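Local structure of protein YiiM (Escherichia coli, 1O65) at residues G119-Q124 with G164-D169; R67-Y72 with Y158-P163. The protein is a MOSC-domain protein that probably binds molybdenum and may act as an oxidoreductase on nitrogenous compounds. All blocks are in the same frame, centred on the assembly; numbering follows the deposited sequence.

Contact 1: residues G119-Q124 with G164-D169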
# COMPACT_ATOMS: atom_id res chain seq x y z
N GLY A 119 -12.75 12.94 -3.85
CA GLY A 119 -13.43 14.14 -3.37
C GLY A 119 -12.63 15.34 -3.90
O GLY A 119 -12.49 15.47 -5.11
N GLU A 120 -12.07 16.14 -3.00
CA GLU A 120 -11.31 17.30 -3.50
C GLU A 120 -9.82 16.96 -3.62
O GLU A 120 -9.06 17.84 -3.98
CB GLU A 120 -11.41 18.48 -2.52
CG GLU A 120 -12.79 18.61 -1.91
CD GLU A 120 -13.72 19.38 -2.84
OE1 GLU A 120 -13.99 18.86 -3.95
OE2 GLU A 120 -14.12 20.48 -2.40
N ALA A 121 -9.42 15.73 -3.33
CA ALA A 121 -8.02 15.37 -3.34
C ALA A 121 -7.57 14.59 -4.57
O ALA A 121 -8.36 14.15 -5.39
CB ALA A 121 -7.68 14.54 -2.09
N LEU A 122 -6.27 14.45 -4.68
CA LEU A 122 -5.56 13.73 -5.72
C LEU A 122 -4.45 12.93 -5.02
O LEU A 122 -3.65 13.50 -4.27
CB LEU A 122 -4.92 14.65 -6.76
CG LEU A 122 -5.86 15.35 -7.73
CD1 LEU A 122 -5.08 16.29 -8.65
CD2 LEU A 122 -6.69 14.36 -8.52
N ILE A 123 -4.52 11.62 -5.17
CA ILE A 123 -3.57 10.73 -4.52
C ILE A 123 -2.89 9.85 -5.58
O ILE A 123 -3.48 9.64 -6.65
CB ILE A 123 -4.24 9.85 -3.45
CG1 ILE A 123 -5.25 8.89 -4.03
CG2 ILE A 123 -4.87 10.76 -2.38
CD1 ILE A 123 -5.86 7.88 -3.07
N GLN A 124 -1.66 9.44 -5.28
CA GLN A 124 -0.89 8.64 -6.19
C GLN A 124 -0.24 7.43 -5.50
O GLN A 124 0.39 7.57 -4.47
CB GLN A 124 0.20 9.48 -6.88
CG GLN A 124 1.03 8.64 -7.88
CD GLN A 124 1.92 9.53 -8.71
OE1 GLN A 124 2.71 10.31 -8.17
NE2 GLN A 124 1.84 9.43 -10.02
N GLY A 164 -7.02 17.97 0.13
CA GLY A 164 -8.41 18.43 0.03
C GLY A 164 -9.36 17.63 0.90
O GLY A 164 -8.97 16.66 1.56
N LYS A 165 -10.61 18.08 0.98
CA LYS A 165 -11.63 17.39 1.73
C LYS A 165 -11.97 16.10 0.97
O LYS A 165 -12.04 16.09 -0.25
CB LYS A 165 -12.91 18.20 1.92
CG LYS A 165 -13.06 18.96 3.22
CD LYS A 165 -14.44 19.61 3.27
CE LYS A 165 -14.57 20.61 4.40
NZ LYS A 165 -13.89 20.17 5.65
N VAL A 166 -12.09 15.03 1.73
CA VAL A 166 -12.40 13.71 1.22
C VAL A 166 -13.44 13.12 2.18
O VAL A 166 -13.72 13.77 3.21
CB VAL A 166 -11.16 12.79 1.26
CG1 VAL A 166 -10.02 13.30 0.38
CG2 VAL A 166 -10.66 12.65 2.70
N SER A 167 -13.99 11.95 1.88
CA SER A 167 -14.93 11.35 2.81
C SER A 167 -15.23 9.92 2.43
O SER A 167 -14.97 9.44 1.33
CB SER A 167 -16.21 12.18 2.94
OG SER A 167 -17.14 11.89 1.91
N ALA A 168 -15.89 9.22 3.35
CA ALA A 168 -16.31 7.84 3.19
C ALA A 168 -17.37 7.77 2.09
O ALA A 168 -17.57 6.72 1.49
CB ALA A 168 -16.87 7.29 4.48
N ASP A 169 -18.01 8.91 1.83
CA ASP A 169 -19.02 9.01 0.80
C ASP A 169 -18.46 9.17 -0.59
O ASP A 169 -19.13 8.71 -1.52
CB ASP A 169 -19.99 10.17 1.12
CG ASP A 169 -20.82 9.72 2.32
OD1 ASP A 169 -21.34 8.59 2.23
OD2 ASP A 169 -20.88 10.47 3.31

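Contact 2: residues R67-Y72 with Y158-P163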
# COMPACT_ATOMS: atom_id res chain seq x y z
N ARG A 67 4.01 8.20 2.32
CA ARG A 67 3.23 7.17 3.02
C ARG A 67 2.09 7.81 3.80
O ARG A 67 1.75 7.41 4.90
CB ARG A 67 4.11 6.30 3.90
CG ARG A 67 5.10 7.01 4.78
CD ARG A 67 6.11 6.03 5.41
NE ARG A 67 7.33 6.78 5.82
CZ ARG A 67 7.33 7.59 6.87
NH1 ARG A 67 6.24 7.76 7.61
NH2 ARG A 67 8.42 8.26 7.18
N ALA A 68 1.49 8.82 3.18
CA ALA A 68 0.38 9.55 3.77
C ALA A 68 -0.84 8.67 3.98
O ALA A 68 -1.56 8.89 4.97
CB ALA A 68 0.06 10.73 2.86
N LEU A 69 -1.11 7.71 3.10
CA LEU A 69 -2.25 6.83 3.16
C LEU A 69 -1.91 5.36 2.87
O LEU A 69 -1.22 5.06 1.90
CB LEU A 69 -3.31 7.24 2.12
CG LEU A 69 -4.12 8.50 2.33
CD1 LEU A 69 -4.65 9.03 1.01
CD2 LEU A 69 -5.29 8.27 3.30
N CYS A 70 -2.50 4.46 3.63
CA CYS A 70 -2.26 3.03 3.50
C CYS A 70 -3.55 2.35 3.01
O CYS A 70 -4.61 2.61 3.59
CB CYS A 70 -1.87 2.45 4.87
SG CYS A 70 -1.71 0.62 4.86
N HIS A 71 -3.46 1.49 2.02
CA HIS A 71 -4.64 0.82 1.48
C HIS A 71 -4.57 -0.69 1.69
O HIS A 71 -3.51 -1.27 1.43
CB HIS A 71 -4.67 1.05 -0.06
CG HIS A 71 -6.01 0.80 -0.67
ND1 HIS A 71 -6.70 1.78 -1.37
CD2 HIS A 71 -6.81 -0.29 -0.64
CE1 HIS A 71 -7.87 1.29 -1.75
NE2 HIS A 71 -7.96 0.04 -1.33
N TYR A 72 -5.66 -1.34 2.09
CA TYR A 72 -5.63 -2.81 2.17
C TYR A 72 -6.92 -3.36 1.58
O TYR A 72 -8.05 -2.97 1.90
CB TYR A 72 -5.35 -3.34 3.56
CG TYR A 72 -4.80 -4.75 3.62
CD1 TYR A 72 -3.51 -5.04 3.20
CD2 TYR A 72 -5.57 -5.81 4.10
CE1 TYR A 72 -2.98 -6.31 3.25
CE2 TYR A 72 -5.05 -7.09 4.15
CZ TYR A 72 -3.76 -7.34 3.73
OH TYR A 72 -3.25 -8.62 3.78
N TYR A 158 -0.04 5.64 -0.58
CA TYR A 158 -0.22 6.72 -1.53
C TYR A 158 0.54 7.99 -1.10
O TYR A 158 0.77 8.17 0.09
CB TYR A 158 -1.68 7.15 -1.64
CG TYR A 158 -2.68 6.16 -2.13
CD1 TYR A 158 -3.33 5.30 -1.24
CD2 TYR A 158 -3.03 6.09 -3.46
CE1 TYR A 158 -4.28 4.39 -1.67
CE2 TYR A 158 -3.99 5.19 -3.92
CZ TYR A 158 -4.59 4.35 -3.02
OH TYR A 158 -5.55 3.45 -3.42
N SER A 159 0.96 8.77 -2.10
CA SER A 159 1.47 10.10 -1.80
C SER A 159 0.27 11.03 -2.08
O SER A 159 -0.64 10.66 -2.85
CB SER A 159 2.66 10.56 -2.61
OG SER A 159 2.38 10.52 -3.99
N VAL A 160 0.22 12.17 -1.42
CA VAL A 160 -0.92 13.07 -1.66
C VAL A 160 -0.50 14.10 -2.69
O VAL A 160 0.37 14.92 -2.42
CB VAL A 160 -1.43 13.65 -0.34
CG1 VAL A 160 -2.43 14.77 -0.54
CG2 VAL A 160 -2.12 12.53 0.48
N ILE A 161 -1.09 14.04 -3.89
CA ILE A 161 -0.77 14.97 -4.95
C ILE A 161 -1.47 16.31 -4.71
O ILE A 161 -0.85 17.35 -4.89
CB ILE A 161 -1.14 14.42 -6.33
CG1 ILE A 161 -0.41 13.11 -6.64
CG2 ILE A 161 -0.90 15.48 -7.41
CD1 ILE A 161 1.08 13.12 -6.45
N ALA A 162 -2.74 16.31 -4.36
CA ALA A 162 -3.44 17.56 -4.06
C ALA A 162 -4.30 17.34 -2.80
O ALA A 162 -5.20 16.49 -2.80
CB ALA A 162 -4.35 18.04 -5.17
N PRO A 163 -3.94 18.09 -1.76
CA PRO A 163 -4.68 18.00 -0.51
C PRO A 163 -6.09 18.51 -0.65
O PRO A 163 -6.39 19.30 -1.56
CB PRO A 163 -3.85 18.78 0.50
CG PRO A 163 -2.56 19.08 -0.12
CD PRO A 163 -2.60 18.68 -1.57

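Contact 1: residues G119-Q124 with G164-D169
E120 and K165 join the two segments by one backbone hydrogen bond, E120 N to K165 O, 2.8 Å long. Strand 121-124 and strand 164-167 run at 79° to each other and approach to 7.1 Å. They cross and do not pair as neighbours in a sheet. Backbone meets backbone closely at two glycines. G119 faces V166, with a positive phi of 61° that favours glycine. A CB there would clash with K165 O, and one on G164 would clash with E120 O.

The crossing lies where two sheets of the MOSC domain meet. Strand 121-128 belongs to the large mixed sheet. Strand 164-167 is an outer strand of a small antiparallel sheet and pairs with strand 43-47 through G164 with L46 and V166 with L44.

The side chains add a short apolar contact. A121 CB meets V166 CG1 at 3.6 Å. This methyl of V166 lies anti to the carbonyl carbon, which places it on the A121 side. A121 also packs on L46, and V166 touches L44 and W118, so the two buried residues join both sheets. E120 lies across the backbone of K165. Its CG comes 3.1 Å from K165 O, and its chain then bends at chi2 (-84°), so the carboxylate leads away. The aliphatic start of K165 runs beside it, CB to E120 CG 3.9 Å. The lysine chain also leads away, and NZ makes a long, weak ion pair with E43. Beyond the crossing, S167 OG accepts a hydrogen bond from D169 N, two residues on, at 3.1 Å, which makes an ST turn.

Contact 2: residues R67-Y72 with Y158-P163
Y158 meets L69 and H71 along the whole length of its side chain. Its CB lies 4.1 Å from L69 CB. CD1 follows at 3.9 Å from the same L69 CB, with L69 O at the ring edge. CE1 comes 3.7 Å from H71 CB and lies in plane at the edge of the imidazole. At the tip, OH is hydrogen-bonded to H71 ND1 at 2.9 Å. The two rings meet rim to rim, their planes at 50°. H71 reaches the hydroxyl with its CG anti to the backbone N, chi1 -162°. A phenylalanine in place of Y158 would probably leave H71 ND1 without this partner and W156 NE1 without its bond to the hydroxyl.

Y158 N donates to L69 O at 2.8 Å, and A68 N gives a weak bond to Y158 O. A68 and L69 both face Y158, a classic beta bulge. A68 CB packs on V160 CG2 at 3.7 Å.

H71 NE2 bonds T102 OG1, and its ring stacks on W156. Strand 69-73 lies antiparallel to strand 156-160, with strand 100-102 parallel beside it, while I123 and V125 of strand 121-128 pack on Y158.

Overall arrangement
From the N terminus, the chain first reaches 67-72 on strand 69-73, then 119-124 at the start of strand 121-128. Strand 156-160 brings it back to 67-72, closing the loop of contact 2 over 85 residues. After the corner at I161 it enters 164-169 and closes the shorter loop of contact 1, 39 residues, against 119-124. The segments alternate, so the two loops cross. Strand 121-128 is a neighbour of strand 156-160 in the mixed sheet, and Q124 O to S159 N and L122 O to A162 N are probable hydrogen bonds between the contacts. The contact centres lie about 10 Å apart. Contact 2 lies within the mixed sheet; contact 1 ties it to the three-stranded sheet.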